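RNA-binding protein Unr (Drosophila melanogaster, PDB 4QQB) binds RNA to regulate X-chromosome dosage compensation in both sexes, using this first cold-shock domain to associate with the 3'-UTR of msl-2 transcripts. Local coordinates at residues 28-33 / 50-55; 9-14 / 19-24. All coordinates share one frame; numbering follows the deposited sequence.

Contact 1 (28-33 / 50-55). With nucleotides of chain A.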
# COMPACT_ATOMS: atom_id res chain seq x y z
N ALA E 28 -17.09 18.71 -22.05
CA ALA E 28 -16.03 18.01 -21.32
C ALA E 28 -16.51 16.65 -20.86
O ALA E 28 -17.69 16.47 -20.54
CB ALA E 28 -15.59 18.82 -20.12
N ARG E 29 -15.58 15.70 -20.81
CA ARG E 29 -15.83 14.35 -20.32
C ARG E 29 -14.99 14.09 -19.07
O ARG E 29 -13.79 13.82 -19.17
CB ARG E 29 -15.49 13.35 -21.42
CG ARG E 29 -15.68 11.89 -21.05
CD ARG E 29 -15.41 11.02 -22.27
NE ARG E 29 -15.57 9.60 -21.99
CZ ARG E 29 -14.68 8.85 -21.35
NH1 ARG E 29 -13.55 9.37 -20.90
NH2 ARG E 29 -14.93 7.56 -21.16
N LEU E 30 -15.61 14.18 -17.89
CA LEU E 30 -14.87 14.17 -16.62
C LEU E 30 -14.73 12.79 -15.99
O LEU E 30 -15.61 11.94 -16.11
CB LEU E 30 -15.51 15.11 -15.59
CG LEU E 30 -15.56 16.60 -15.94
CD1 LEU E 30 -16.20 17.39 -14.81
CD2 LEU E 30 -14.17 17.14 -16.26
N PHE E 31 -13.61 12.60 -15.32
CA PHE E 31 -13.35 11.46 -14.46
C PHE E 31 -14.06 11.68 -13.13
O PHE E 31 -14.24 12.82 -12.70
CB PHE E 31 -11.83 11.32 -14.25
CG PHE E 31 -11.43 10.29 -13.23
CD1 PHE E 31 -11.38 10.62 -11.88
CD2 PHE E 31 -11.09 9.00 -13.61
CE1 PHE E 31 -11.02 9.67 -10.93
CE2 PHE E 31 -10.73 8.06 -12.67
CZ PHE E 31 -10.69 8.39 -11.33
N PHE E 32 -14.46 10.61 -12.47
CA PHE E 32 -14.94 10.70 -11.09
C PHE E 32 -14.73 9.38 -10.37
O PHE E 32 -14.92 8.31 -10.95
CB PHE E 32 -16.41 11.11 -11.05
CG PHE E 32 -17.38 9.98 -11.27
CD1 PHE E 32 -17.80 9.66 -12.55
CD2 PHE E 32 -17.87 9.24 -10.20
CE1 PHE E 32 -18.69 8.62 -12.76
CE2 PHE E 32 -18.76 8.20 -10.40
CZ PHE E 32 -19.17 7.89 -11.68
N HIS E 33 -14.33 9.46 -9.11
CA HIS E 33 -14.12 8.27 -8.28
C HIS E 33 -15.37 8.00 -7.45
O HIS E 33 -16.07 8.92 -7.05
CB HIS E 33 -12.90 8.48 -7.38
CG HIS E 33 -12.43 7.23 -6.70
ND1 HIS E 33 -12.38 7.10 -5.34
CD2 HIS E 33 -12.00 6.05 -7.21
CE1 HIS E 33 -11.94 5.89 -5.03
NE2 HIS E 33 -11.70 5.24 -6.15
N VAL E 50 -26.74 12.60 -13.86
CA VAL E 50 -26.11 12.99 -12.60
C VAL E 50 -25.82 14.49 -12.48
O VAL E 50 -25.61 15.19 -13.48
CB VAL E 50 -24.79 12.23 -12.36
CG1 VAL E 50 -25.07 10.78 -12.00
CG2 VAL E 50 -23.89 12.31 -13.59
N GLU E 51 -25.79 14.95 -11.22
CA GLU E 51 -25.45 16.32 -10.86
C GLU E 51 -24.18 16.32 -10.01
O GLU E 51 -24.01 15.47 -9.13
CB GLU E 51 -26.59 16.98 -10.08
CG GLU E 51 -26.44 18.48 -9.90
CD GLU E 51 -27.67 19.13 -9.30
OE1 GLU E 51 -27.98 20.29 -9.67
OE2 GLU E 51 -28.33 18.49 -8.45
N PHE E 52 -23.31 17.29 -10.27
CA PHE E 52 -21.96 17.28 -9.70
C PHE E 52 -21.32 18.65 -9.83
O PHE E 52 -21.78 19.49 -10.60
CB PHE E 52 -21.10 16.28 -10.47
CG PHE E 52 -20.96 16.62 -11.93
CD1 PHE E 52 -19.97 17.49 -12.36
CD2 PHE E 52 -21.85 16.11 -12.85
CE1 PHE E 52 -19.86 17.82 -13.70
CE2 PHE E 52 -21.75 16.44 -14.19
CZ PHE E 52 -20.75 17.30 -14.62
N GLU E 53 -20.23 18.85 -9.10
CA GLU E 53 -19.42 20.05 -9.24
C GLU E 53 -18.12 19.67 -9.95
O GLU E 53 -17.45 18.73 -9.53
CB GLU E 53 -19.11 20.66 -7.87
CG GLU E 53 -18.33 21.96 -7.93
CD GLU E 53 -17.99 22.52 -6.56
OE1 GLU E 53 -17.72 21.73 -5.62
OE2 GLU E 53 -17.97 23.76 -6.42
N MET E 54 -17.78 20.39 -11.02
CA MET E 54 -16.46 20.24 -11.61
C MET E 54 -15.48 20.92 -10.68
O MET E 54 -15.58 22.11 -10.43
CB MET E 54 -16.33 20.89 -12.98
CG MET E 54 -14.88 21.22 -13.35
SD MET E 54 -14.63 21.61 -15.09
CE MET E 54 -13.42 22.94 -14.98
N THR E 55 -14.55 20.13 -10.16
CA THR E 55 -13.39 20.66 -9.50
C THR E 55 -12.20 20.11 -10.25
O THR E 55 -12.34 19.42 -11.27
CB THR E 55 -13.31 20.24 -8.02
OG1 THR E 55 -12.86 18.88 -7.92
CG2 THR E 55 -14.66 20.37 -7.35
P C A 11 -8.62 2.79 -6.62
OP1 C A 11 -8.11 3.08 -5.27
OP2 C A 11 -10.07 2.82 -6.86
O5' C A 11 -7.89 3.77 -7.64
C5' C A 11 -8.30 3.86 -9.01
C4' C A 11 -8.09 5.26 -9.53
O4' C A 11 -8.90 6.20 -8.77
C3' C A 11 -6.65 5.78 -9.44
O3' C A 11 -6.32 6.50 -10.62
C2' C A 11 -6.70 6.71 -8.24
O2' C A 11 -5.70 7.70 -8.27
C1' C A 11 -8.10 7.30 -8.38
N1 C A 11 -8.65 7.86 -7.14
C2 C A 11 -8.95 9.23 -7.08
O2 C A 11 -8.73 9.94 -8.08
N3 C A 11 -9.46 9.75 -5.94
C4 C A 11 -9.68 8.95 -4.89
N4 C A 11 -10.18 9.50 -3.79
C5 C A 11 -9.38 7.56 -4.92
C6 C A 11 -8.88 7.06 -6.06
P A A 12 -5.33 5.87 -11.70
OP1 A A 12 -5.12 4.43 -11.36
OP2 A A 12 -4.16 6.77 -11.82
O5' A A 12 -6.14 6.04 -13.06
C5' A A 12 -6.79 4.92 -13.69
C4' A A 12 -7.29 5.32 -15.05
O4' A A 12 -8.12 6.51 -14.91
C3' A A 12 -6.20 5.68 -16.07
O3' A A 12 -6.55 5.27 -17.38
C2' A A 12 -6.13 7.20 -15.95
O2' A A 12 -5.69 7.87 -17.12
C1' A A 12 -7.58 7.56 -15.70
N9 A A 12 -7.79 8.81 -14.98
C8 A A 12 -7.60 9.06 -13.65
N7 A A 12 -7.90 10.29 -13.29
C5 A A 12 -8.32 10.88 -14.47
C6 A A 12 -8.78 12.18 -14.76
N6 A A 12 -8.89 13.15 -13.85
N1 A A 12 -9.13 12.45 -16.04
C2 A A 12 -9.01 11.48 -16.95
N3 A A 12 -8.60 10.22 -16.80
C4 A A 12 -8.26 9.99 -15.52
P C A 13 -6.14 3.81 -17.92
OP1 C A 13 -5.70 2.98 -16.76
OP2 C A 13 -5.22 3.99 -19.06
O5' C A 13 -7.51 3.24 -18.49
C5' C A 13 -8.37 2.40 -17.70
C4' C A 13 -9.78 2.42 -18.24
O4' C A 13 -10.32 3.78 -18.17
C3' C A 13 -9.94 1.99 -19.70
O3' C A 13 -11.17 1.32 -19.89
C2' C A 13 -9.94 3.32 -20.44
O2' C A 13 -10.55 3.27 -21.71
C1' C A 13 -10.73 4.19 -19.46
N1 C A 13 -10.43 5.62 -19.61
C2 C A 13 -11.38 6.45 -20.23
O2 C A 13 -12.45 5.96 -20.62
N3 C A 13 -11.10 7.77 -20.38
C4 C A 13 -9.93 8.26 -19.94
N4 C A 13 -9.70 9.56 -20.11
C5 C A 13 -8.96 7.43 -19.32
C6 C A 13 -9.24 6.13 -19.18
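Leu30 turns its CG beside the backbone N (chi1 -62°), and Phe52 CG sits between the backbone N and the carbonyl carbon (chi1 61°), which carries the ring toward Leu30. Leu30 CD1 touches Phe52 CE1 at 3.8 Å, approaching the ring obliquely, and lies 4.0 Å from Met54 CB, whose chain crosses at about a right angle. An apolar leucine suits this buried place, its CD1 methyl meeting ring and aliphatic carbon alike. Residues 28-33 and 50-55 share no hydrogen bond: they pack across the inside of the OB-fold barrel of the cold-shock domain, where Ala65 also touches Leu30 and Phe52. On the RNA side, alternate residues of strand 29-33, which carries the RNP2 motif, read three successive nucleotides. The Phe31 ring has N7 of A12 of chain A over its centre. C5 of the base of C11 of chain A lies over one face of the His33 ring, whose NE2 also donates to that nucleotide's OP2 at 3.0 Å. N3 of C13 of chain A lies at the edge of the Arg29 guanidinium, near the plane of that group, NH1 donating to N3 and NH2 to O2 (each N-H...acceptor angle 151°), a paired grip suited to a cytosine edge.

Contact 2 (9-14 / 19-24). With nucleotides of chain A.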
# COMPACT_ATOMS: atom_id res chain seq x y z
N GLY E 9 -24.75 16.09 -15.97
CA GLY E 9 -24.12 15.23 -16.97
C GLY E 9 -24.69 13.82 -17.00
O GLY E 9 -25.50 13.44 -16.14
N ILE E 10 -24.26 13.04 -17.99
CA ILE E 10 -24.70 11.66 -18.15
C ILE E 10 -23.51 10.71 -17.95
O ILE E 10 -22.40 11.01 -18.38
CB ILE E 10 -25.26 11.39 -19.57
CG1 ILE E 10 -26.06 12.59 -20.12
CG2 ILE E 10 -26.10 10.11 -19.58
CD1 ILE E 10 -27.29 12.95 -19.31
N ILE E 11 -23.77 9.57 -17.33
CA ILE E 11 -22.75 8.52 -17.16
C ILE E 11 -22.36 7.94 -18.53
O ILE E 11 -23.17 7.36 -19.23
CB ILE E 11 -23.24 7.38 -16.24
CG1 ILE E 11 -23.62 7.91 -14.84
CG2 ILE E 11 -22.19 6.29 -16.12
CD1 ILE E 11 -22.46 8.39 -14.00
N GLU E 12 -21.09 8.10 -18.88
CA GLU E 12 -20.55 7.68 -20.17
C GLU E 12 -19.96 6.27 -20.15
O GLU E 12 -20.05 5.53 -21.12
CB GLU E 12 -19.46 8.67 -20.59
CG GLU E 12 -19.74 9.47 -21.85
CD GLU E 12 -18.96 8.96 -23.05
OE1 GLU E 12 -18.45 9.81 -23.82
OE2 GLU E 12 -18.83 7.72 -23.20
N LYS E 13 -19.30 5.94 -19.04
CA LYS E 13 -18.65 4.65 -18.85
C LYS E 13 -18.37 4.43 -17.37
O LYS E 13 -18.10 5.38 -16.64
CB LYS E 13 -17.33 4.58 -19.62
CG LYS E 13 -16.53 3.33 -19.31
CD LYS E 13 -15.51 2.99 -20.38
CE LYS E 13 -15.16 1.51 -20.32
NZ LYS E 13 -14.28 1.11 -21.44
N LEU E 14 -18.41 3.16 -16.95
CA LEU E 14 -18.11 2.78 -15.58
C LEU E 14 -17.06 1.68 -15.49
O LEU E 14 -17.06 0.74 -16.29
CB LEU E 14 -19.37 2.30 -14.88
CG LEU E 14 -20.48 3.34 -14.74
CD1 LEU E 14 -21.72 2.68 -14.17
CD2 LEU E 14 -20.05 4.50 -13.86
N GLY E 19 -15.56 6.25 -12.86
CA GLY E 19 -16.32 6.35 -14.09
C GLY E 19 -16.04 7.63 -14.84
O GLY E 19 -15.20 8.44 -14.44
N PHE E 20 -16.76 7.81 -15.94
CA PHE E 20 -16.64 9.01 -16.74
C PHE E 20 -18.00 9.57 -17.09
O PHE E 20 -18.96 8.82 -17.29
CB PHE E 20 -15.82 8.72 -17.99
CG PHE E 20 -14.40 8.33 -17.69
CD1 PHE E 20 -14.08 7.01 -17.41
CD2 PHE E 20 -13.40 9.29 -17.67
CE1 PHE E 20 -12.78 6.65 -17.13
CE2 PHE E 20 -12.10 8.93 -17.39
CZ PHE E 20 -11.78 7.61 -17.12
N ILE E 21 -18.07 10.89 -17.15
CA ILE E 21 -19.32 11.62 -17.26
C ILE E 21 -19.28 12.59 -18.43
O ILE E 21 -18.36 13.40 -18.51
CB ILE E 21 -19.57 12.42 -15.96
CG1 ILE E 21 -20.05 11.48 -14.86
CG2 ILE E 21 -20.59 13.53 -16.20
CD1 ILE E 21 -20.10 12.13 -13.49
N GLN E 22 -20.26 12.51 -19.32
CA GLN E 22 -20.43 13.55 -20.34
C GLN E 22 -21.18 14.70 -19.71
O GLN E 22 -22.29 14.51 -19.20
CB GLN E 22 -21.15 13.05 -21.60
CG GLN E 22 -20.25 12.84 -22.81
CD GLN E 22 -19.49 14.09 -23.25
OE1 GLN E 22 -18.43 14.00 -23.88
NE2 GLN E 22 -20.03 15.26 -22.91
N CYS E 23 -20.57 15.88 -19.71
CA CYS E 23 -21.17 17.07 -19.12
C CYS E 23 -22.18 17.68 -20.08
O CYS E 23 -21.94 17.75 -21.29
CB CYS E 23 -20.09 18.10 -18.79
SG CYS E 23 -18.91 17.58 -17.53
N CYS E 24 -23.31 18.11 -19.54
CA CYS E 24 -24.37 18.67 -20.36
C CYS E 24 -24.09 20.13 -20.69
O CYS E 24 -23.99 20.49 -21.86
CB CYS E 24 -25.72 18.54 -19.65
SG CYS E 24 -26.20 16.81 -19.41
P C A 13 -6.14 3.81 -17.92
OP1 C A 13 -5.70 2.98 -16.76
OP2 C A 13 -5.22 3.99 -19.06
O5' C A 13 -7.51 3.24 -18.49
C5' C A 13 -8.37 2.40 -17.70
C4' C A 13 -9.78 2.42 -18.24
O4' C A 13 -10.32 3.78 -18.17
C3' C A 13 -9.94 1.99 -19.70
O3' C A 13 -11.17 1.32 -19.89
C2' C A 13 -9.94 3.32 -20.44
O2' C A 13 -10.55 3.27 -21.71
C1' C A 13 -10.73 4.19 -19.46
N1 C A 13 -10.43 5.62 -19.61
C2 C A 13 -11.38 6.45 -20.23
O2 C A 13 -12.45 5.96 -20.62
N3 C A 13 -11.10 7.77 -20.38
C4 C A 13 -9.93 8.26 -19.94
N4 C A 13 -9.70 9.56 -20.11
C5 C A 13 -8.96 7.43 -19.32
C6 C A 13 -9.24 6.13 -19.18
P G A 14 -11.19 -0.13 -20.55
OP1 G A 14 -10.68 -0.01 -21.94
OP2 G A 14 -12.52 -0.74 -20.30
O5' G A 14 -10.12 -0.92 -19.66
C5' G A 14 -8.94 -1.47 -20.26
C4' G A 14 -8.55 -2.73 -19.53
O4' G A 14 -7.81 -2.37 -18.34
C3' G A 14 -9.70 -3.64 -19.12
O3' G A 14 -9.71 -4.94 -19.76
C2' G A 14 -9.78 -3.52 -17.59
O2' G A 14 -9.97 -4.72 -16.88
C1' G A 14 -8.42 -2.93 -17.20
N9 G A 14 -8.48 -1.89 -16.18
C8 G A 14 -9.22 -0.73 -16.23
N7 G A 14 -9.05 0.03 -15.19
C5 G A 14 -8.12 -0.65 -14.41
C6 G A 14 -7.53 -0.30 -13.17
O6 G A 14 -7.73 0.71 -12.48
N1 G A 14 -6.63 -1.27 -12.74
C2 G A 14 -6.34 -2.43 -13.42
N2 G A 14 -5.44 -3.24 -12.84
N3 G A 14 -6.87 -2.76 -14.58
C4 G A 14 -7.75 -1.83 -15.02
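Phe20 O receives the amides of both Glu12 and Lys13, from Glu12 N at 2.8 Å and more weakly from Lys13 N at 3.4 Å, which makes a classic beta bulge in the antiparallel hairpin of strands 7-14 and 18-23. The second strand carries the RNP1 motif of cold-shock domains. Phe20 N in turn donates to Lys13 O, and beyond the bulge Ile10 and Gln22 exchange backbone bonds in both directions.

From CB, 4.5 Å from Glu12 CB, the Phe20 side chain leaves the sheet on the face it shares with Lys13, Ile10 and Gln22. Its ring edge passes near Lys13 O, while the base of C13 of chain A lies over one face. CD1 is near O2 of that base, CE1 near C2, CE2 near N3 and C4, CD2 also faces N3, and the tip CZ comes to 3.3 Å from N3, the base atom that stands over the ring face, displaced toward its rim. A flat, apolar ring suits a base laid over it; a serine in its place would probably leave the C13 base without this supporting surface and free to tilt.

Alongside, Glu12 and Gln22 point the same way, their CG atoms in contact and their carboxylate and amide planes nearly coplanar, 26° apart. The opposite face is apolar: Ile11 CD1 meets Ile21 CG1 at 4.0 Å, and Leu14 CD2 rests beside Gly19 CA. Lys13, extended beyond CG, reaches out to the backbone of the RNA, placing NZ 2.8 Å from OP2 of G14 of chain A.

The centres of contacts 1 and 2 lie 7 Å apart in one antiparallel sheet, whose order places strand 18-23 beside 29-33 and strand 7-14 beside 49-56. Probable backbone hydrogen bonds make both joins: Ile21 N to Leu30 O at 2.9 Å and Val50 N to Gly9 O at 2.7 Å. Inside the barrel, Phe52 CZ packs on Cys23 SG at 3.5 Å, so the apolar faces of the two contacts run into each other. On the RNA side both contacts converge on C13 of chain A, and the two side chains that hold it also touch each other, Arg29 NH1 packing 3.2 Å from Phe20 CD2.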